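Local coordinates for RagB/SusD domain protein (PDB 5J5U) that probably binds chitin or chitin fragments at the cell surface as a SusD-like protein of a chitin utilization locus, at residues A[184-194]-A[334-344]. Numbering follows the deposited sequence.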
ATOM      1  N   LEU A 184      -5.906  15.062   2.374  1.00 23.20           N
ATOM      2  CA  LEU A 184      -5.232  13.977   1.644  1.00 29.76           C
ATOM      3  C   LEU A 184      -3.765  14.325   1.433  1.00 27.87           C
ATOM      4  O   LEU A 184      -2.882  13.470   1.593  1.00 22.76           O
ATOM      5  CB  LEU A 184      -5.887  13.700   0.285  1.00 25.30           C
ATOM      6  CG  LEU A 184      -5.051  12.763  -0.601  1.00 28.95           C
ATOM      7  CD1 LEU A 184      -5.025  11.358  -0.051  1.00 20.13           C
ATOM      8  CD2 LEU A 184      -5.527  12.760  -2.047  1.00 23.02           C
ATOM      9  N   ALA A 185      -3.523  15.592   1.095  1.00 26.21           N
ATOM     10  CA  ALA A 185      -2.174  16.094   0.917  1.00 22.71           C
ATOM     11  C   ALA A 185      -1.365  15.934   2.198  1.00 22.41           C
ATOM     12  O   ALA A 185      -0.231  15.443   2.176  1.00 25.89           O
ATOM     13  CB  ALA A 185      -2.210  17.552   0.487  1.00 22.62           C
ATOM     14  N   ASN A 186      -1.966  16.294   3.327  1.00 23.32           N
ATOM     15  CA  ASN A 186      -1.254  16.191   4.605  1.00 23.60           C
ATOM     16  C   ASN A 186      -1.035  14.750   5.108  1.00 24.37           C
ATOM     17  O   ASN A 186      -0.046  14.460   5.789  1.00 21.65           O
ATOM     18  CB  ASN A 186      -1.994  16.994   5.672  1.00 29.21           C
ATOM     19  CG  ASN A 186      -1.894  18.486   5.442  1.00 28.28           C
ATOM     20  OD1 ASN A 186      -0.841  18.998   5.047  1.00 20.46           O
ATOM     21  ND2 ASN A 186      -3.000  19.189   5.655  1.00 24.10           N
ATOM     22  N   THR A 187      -1.981  13.864   4.810  1.00 24.74           N
ATOM     23  CA  THR A 187      -1.864  12.471   5.216  1.00 26.50           C
ATOM     24  C   THR A 187      -0.760  11.793   4.395  1.00 24.54           C
ATOM     25  O   THR A 187       0.086  11.080   4.956  1.00 20.82           O
ATOM     26  CB  THR A 187      -3.208  11.731   5.067  1.00 24.99           C
ATOM     27  OG1 THR A 187      -4.226  12.475   5.744  1.00 25.93           O
ATOM     28  CG2 THR A 187      -3.133  10.331   5.673  1.00 21.90           C
ATOM     29  N   MET A 188      -0.748  12.046   3.083  1.00 22.84           N
ATOM     30  CA  MET A 188       0.363  11.596   2.239  1.00 22.25           C
ATOM     31  C   MET A 188       1.693  12.119   2.781  1.00 20.63           C
ATOM     32  O   MET A 188       2.687  11.380   2.846  1.00 20.87           O
ATOM     33  CB  MET A 188       0.165  12.041   0.782  1.00 20.03           C
ATOM     34  CG  MET A 188      -0.813  11.156  -0.009  1.00 18.08           C
ATOM     35  SD  MET A 188      -0.204   9.446  -0.125  1.00 24.63           S
ATOM     36  CE  MET A 188       1.252   9.650  -1.153  1.00 20.43           C
ATOM     37  N   ARG A 189       1.703  13.396   3.174  1.00 25.03           N
ATOM     38  CA  ARG A 189       2.914  14.019   3.719  1.00 20.92           C
ATOM     39  C   ARG A 189       3.413  13.265   4.941  1.00 22.21           C
ATOM     40  O   ARG A 189       4.614  12.993   5.070  1.00 18.57           O
ATOM     41  CB  ARG A 189       2.650  15.477   4.069  1.00 23.40           C
ATOM     42  CG  ARG A 189       3.836  16.209   4.673  1.00 28.65           C
ATOM     43  CD  ARG A 189       3.580  17.698   4.561  1.00 26.81           C
ATOM     44  NE  ARG A 189       4.689  18.518   5.024  1.00 28.89           N
ATOM     45  CZ  ARG A 189       4.703  19.841   4.937  1.00 30.66           C
ATOM     46  NH1 ARG A 189       3.666  20.475   4.403  1.00 29.27           N
ATOM     47  NH2 ARG A 189       5.753  20.530   5.363  1.00 29.82           N
ATOM     48  N   LEU A 190       2.485  12.897   5.820  1.00 16.65           N
ATOM     49  CA  LEU A 190       2.830  12.111   7.014  1.00 19.20           C
ATOM     50  C   LEU A 190       3.345  10.690   6.684  1.00 18.32           C
ATOM     51  O   LEU A 190       4.224  10.149   7.368  1.00 18.40           O
ATOM     52  CB  LEU A 190       1.605  12.028   7.942  1.00 14.96           C
ATOM     53  CG  LEU A 190       1.736  11.268   9.255  1.00 16.38           C
ATOM     54  CD1 LEU A 190       2.766  11.908  10.149  1.00 17.95           C
ATOM     55  CD2 LEU A 190       0.383  11.199   9.946  1.00 16.37           C
ATOM     56  N   ARG A 191       2.737  10.065   5.679  1.00 15.63           N
ATOM     57  CA  ARG A 191       3.173   8.752   5.221  1.00 18.59           C
ATOM     58  C   ARG A 191       4.635   8.825   4.743  1.00 17.67           C
ATOM     59  O   ARG A 191       5.475   7.981   5.081  1.00 19.23           O
ATOM     60  CB  ARG A 191       2.245   8.244   4.102  1.00 17.86           C
ATOM     61  CG  ARG A 191       2.760   7.014   3.379  1.00 19.43           C
ATOM     62  CD  ARG A 191       2.001   6.737   2.095  1.00 21.70           C
ATOM     63  NE  ARG A 191       0.726   6.086   2.351  1.00 17.03           N
ATOM     64  CZ  ARG A 191      -0.050   5.592   1.401  1.00 16.07           C
ATOM     65  NH1 ARG A 191       0.340   5.681   0.129  1.00 11.17           N
ATOM     66  NH2 ARG A 191      -1.196   4.996   1.727  1.00 12.99           N
ATOM     67  N   LEU A 192       4.932   9.847   3.949  1.00 19.77           N
ATOM     68  CA  LEU A 192       6.298  10.047   3.455  1.00 16.31           C
ATOM     69  C   LEU A 192       7.241  10.398   4.624  1.00 19.82           C
ATOM     70  O   LEU A 192       8.388   9.937   4.672  1.00 17.97           O
ATOM     71  CB  LEU A 192       6.307  11.121   2.365  1.00 11.10           C
ATOM     72  CG  LEU A 192       5.443  10.704   1.165  1.00 13.44           C
ATOM     73  CD1 LEU A 192       5.113  11.851   0.263  1.00 15.86           C
ATOM     74  CD2 LEU A 192       6.095   9.599   0.361  1.00 15.72           C
ATOM     75  N   ALA A 193       6.754  11.193   5.574  1.00 15.54           N
ATOM     76  CA  ALA A 193       7.575  11.570   6.710  1.00 15.22           C
ATOM     77  C   ALA A 193       7.983  10.357   7.498  1.00 18.97           C
ATOM     78  O   ALA A 193       9.154  10.195   7.833  1.00 17.97           O
ATOM     79  CB  ALA A 193       6.842  12.551   7.622  1.00 22.60           C
ATOM     80  N   MET A 194       7.021   9.486   7.798  1.00 20.96           N
ATOM     81  CA  MET A 194       7.362   8.289   8.561  1.00 15.41           C
ATOM     82  C   MET A 194       8.271   7.387   7.742  1.00 17.45           C
ATOM     83  O   MET A 194       9.164   6.729   8.296  1.00 16.86           O
ATOM     84  CB  MET A 194       6.107   7.546   9.018  1.00 13.93           C
ATOM     85  CG  MET A 194       5.289   8.341  10.060  1.00 25.09           C
ATOM     86  SD  MET A 194       6.215   8.998  11.489  1.00 27.25           S
ATOM     87  CE  MET A 194       6.661  10.583  10.896  1.00 26.05           C
ATOM     88  N   HIS A 334      -6.951   3.772  -1.203  1.00 18.74           N
ATOM     89  CA  HIS A 334      -5.578   4.255  -1.411  1.00 22.70           C
ATOM     90  C   HIS A 334      -4.871   4.769  -0.149  1.00 20.05           C
ATOM     91  O   HIS A 334      -3.727   4.399   0.130  1.00 15.43           O
ATOM     92  CB  HIS A 334      -5.567   5.372  -2.454  1.00 20.90           C
ATOM     93  CG  HIS A 334      -5.834   4.899  -3.845  1.00 23.21           C
ATOM     94  ND1 HIS A 334      -4.931   4.139  -4.557  1.00 27.94           N
ATOM     95  CD2 HIS A 334      -6.900   5.079  -4.659  1.00 18.58           C
ATOM     96  CE1 HIS A 334      -5.429   3.872  -5.749  1.00 22.39           C
ATOM     97  NE2 HIS A 334      -6.625   4.429  -5.836  1.00 25.04           N
ATOM     98  N   VAL A 335      -5.532   5.673   0.570  1.00 19.50           N
ATOM     99  CA  VAL A 335      -4.998   6.264   1.793  1.00 19.96           C
ATOM    100  C   VAL A 335      -6.110   6.318   2.831  1.00 24.51           C
ATOM    101  O   VAL A 335      -7.259   6.614   2.495  1.00 19.81           O
ATOM    102  CB  VAL A 335      -4.427   7.681   1.565  1.00 20.98           C
ATOM    103  CG1 VAL A 335      -3.549   8.073   2.732  1.00 16.76           C
ATOM    104  CG2 VAL A 335      -3.656   7.782   0.210  1.00 13.97           C
ATOM    105  N   SER A 336      -5.782   6.063   4.091  1.00 20.05           N
ATOM    106  CA  SER A 336      -6.835   5.831   5.062  1.00 19.60           C
ATOM    107  C   SER A 336      -6.681   6.639   6.340  1.00 21.90           C
ATOM    108  O   SER A 336      -5.591   7.126   6.658  1.00 19.72           O
ATOM    109  CB  SER A 336      -6.896   4.345   5.412  1.00 15.24           C
ATOM    110  OG  SER A 336      -5.791   3.971   6.211  1.00 16.89           O
ATOM    111  N   TYR A 337      -7.793   6.779   7.060  1.00 25.28           N
ATOM    112  CA  TYR A 337      -7.799   7.449   8.357  1.00 24.84           C
ATOM    113  C   TYR A 337      -7.100   6.570   9.393  1.00 23.44           C
ATOM    114  O   TYR A 337      -6.329   7.046  10.247  1.00 23.75           O
ATOM    115  CB  TYR A 337      -9.236   7.756   8.796  1.00 25.45           C
ATOM    116  CG  TYR A 337      -9.328   8.334  10.196  1.00 27.46           C
ATOM    117  CD1 TYR A 337      -8.759   9.563  10.491  1.00 23.77           C
ATOM    118  CD2 TYR A 337      -9.987   7.659  11.211  1.00 30.86           C
ATOM    119  CE1 TYR A 337      -8.832  10.101  11.753  1.00 23.86           C
ATOM    120  CE2 TYR A 337     -10.070   8.197  12.491  1.00 30.60           C
ATOM    121  CZ  TYR A 337      -9.486   9.421  12.748  1.00 31.43           C
ATOM    122  OH  TYR A 337      -9.546   9.976  14.004  1.00 34.18           O
ATOM    123  N   SER A 338      -7.348   5.270   9.283  1.00 24.55           N
ATOM    124  CA  SER A 338      -6.678   4.294  10.127  1.00 26.87           C
ATOM    125  C   SER A 338      -5.166   4.466  10.012  1.00 22.14           C
ATOM    126  O   SER A 338      -4.461   4.567  11.020  1.00 22.90           O
ATOM    127  CB  SER A 338      -7.094   2.871   9.745  1.00 23.62           C
ATOM    128  OG  SER A 338      -6.307   1.910  10.434  1.00 19.41           O
ATOM    129  N   GLU A 339      -4.674   4.515   8.776  1.00 24.87           N
ATOM    130  CA  GLU A 339      -3.245   4.732   8.533  1.00 25.96           C
ATOM    131  C   GLU A 339      -2.725   6.010   9.206  1.00 21.98           C
ATOM    132  O   GLU A 339      -1.722   5.966   9.898  1.00 18.94           O
ATOM    133  CB  GLU A 339      -2.958   4.780   7.024  1.00 21.96           C
ATOM    134  CG  GLU A 339      -1.691   5.528   6.670  1.00 22.27           C
ATOM    135  CD  GLU A 339      -1.422   5.552   5.181  1.00 23.64           C
ATOM    136  OE1 GLU A 339      -2.390   5.352   4.411  1.00 20.01           O
ATOM    137  OE2 GLU A 339      -0.248   5.788   4.788  1.00 22.47           O
ATOM    138  N   SER A 340      -3.406   7.136   9.000  1.00 21.25           N
ATOM    139  CA  SER A 340      -2.941   8.417   9.542  1.00 24.96           C
ATOM    140  C   SER A 340      -2.856   8.352  11.056  1.00 23.28           C
ATOM    141  O   SER A 340      -1.910   8.867  11.651  1.00 24.56           O
ATOM    142  CB  SER A 340      -3.853   9.578   9.114  1.00 20.02           C
ATOM    143  OG  SER A 340      -5.151   9.479   9.682  1.00 26.94           O
ATOM    144  N   GLN A 341      -3.830   7.693  11.680  1.00 24.20           N
ATOM    145  CA  GLN A 341      -3.829   7.603  13.138  1.00 27.17           C
ATOM    146  C   GLN A 341      -2.726   6.676  13.642  1.00 22.73           C
ATOM    147  O   GLN A 341      -2.118   6.930  14.682  1.00 27.08           O
ATOM    148  CB  GLN A 341      -5.193   7.128  13.656  1.00 28.35           C
ATOM    149  CG  GLN A 341      -6.334   8.099  13.380  1.00 22.51           C
ATOM    150  CD  GLN A 341      -5.968   9.520  13.772  1.00 29.31           C
ATOM    151  OE1 GLN A 341      -5.977   9.865  14.949  1.00 26.96           O
ATOM    152  NE2 GLN A 341      -5.644  10.350  12.783  1.00 26.41           N
ATOM    153  N   LEU A 342      -2.447   5.610  12.902  1.00 27.43           N
ATOM    154  CA  LEU A 342      -1.397   4.677  13.322  1.00 23.10           C
ATOM    155  C   LEU A 342       0.005   5.305  13.135  1.00 20.91           C
ATOM    156  O   LEU A 342       0.900   5.151  13.972  1.00 22.52           O
ATOM    157  CB  LEU A 342      -1.532   3.355  12.558  1.00 20.66           C
ATOM    158  CG  LEU A 342      -2.722   2.472  12.962  1.00 21.23           C
ATOM    159  CD1 LEU A 342      -2.866   1.239  12.075  1.00 18.29           C
ATOM    160  CD2 LEU A 342      -2.613   2.043  14.405  1.00 25.55           C
ATOM    161  N   LEU A 343       0.168   6.073  12.065  1.00 22.31           N
ATOM    162  CA  LEU A 343       1.403   6.823  11.844  1.00 16.12           C
ATOM    163  C   LEU A 343       1.585   7.875  12.933  1.00 22.57           C
ATOM    164  O   LEU A 343       2.677   8.032  13.464  1.00 22.85           O
ATOM    165  CB  LEU A 343       1.389   7.493  10.462  1.00 18.38           C
ATOM    166  CG  LEU A 343       1.420   6.561   9.250  1.00 16.75           C
ATOM    167  CD1 LEU A 343       1.162   7.312   7.968  1.00 15.84           C
ATOM    168  CD2 LEU A 343       2.749   5.796   9.195  1.00 17.09           C
ATOM    169  N   LEU A 344       0.505   8.571  13.293  1.00 21.02           N
ATOM    170  CA  LEU A 344       0.588   9.534  14.389  1.00 26.93           C
ATOM    171  C   LEU A 344       0.917   8.838  15.719  1.00 28.21           C
ATOM    172  O   LEU A 344       1.625   9.407  16.544  1.00 31.03           O
ATOM    173  CB  LEU A 344      -0.707  10.343  14.505  1.00 27.50           C
ATOM    174  CG  LEU A 344      -0.766  11.397  13.387  1.00 26.77           C
ATOM    175  CD1 LEU A 344      -2.075  12.179  13.379  1.00 26.50           C
ATOM    176  CD2 LEU A 344       0.461  12.330  13.408  1.00 21.64           C
TER
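With CG of Arg191 trans to its backbone N (chi1 169°) and a single bend at chi3 (-79°), the guanidinium swings across the end of Glu339, whose own extended chain reaches out from the first turn of helix 337-349. The two flat groups lie nearly coplanar and meet side-on: Arg191 NE donates to Glu339 OE2 over 2.6 Å in an almost straight bond, and Arg191 NH2 reaches Glu339 OE1 at 3.0 Å, both oxygens using their syn lone pairs. Arg191 NH2 also donates to His334 O (3.1 Å), tying the end of strand 332-335 to the same group. Glu339 N bonds to Ser336 OG, and Ser336 N returns a weak bond to Glu339 OE1, completing a capping box.

Apolar contacts flank this pair. Val335 CG2 touches both Leu184 CD1 and Met188 SD, and its CG1 packs against Thr187 CG2, which also rests 3.6 Å from Ser340 CB. Farther along, Leu343 CD2 meets Met194 CG at 3.7 Å, while Leu190 CD2 fits against Leu344 CG (3.6 Å), the two helix segments crossing at 45°.

A leucine in place of Arg191 would probably leave the Glu339 carboxylate without its charged mate and His334 O without this donor. Gln113 takes Arg191 NH1 and Tyr411 bonds to Glu339 OE2. The salt bridge probably offsets the two buried charges, and these bonds together are likely to hold both groups in orientation, joining helix 178-195 to the strand-to-helix turn within the helical SusD-like fold.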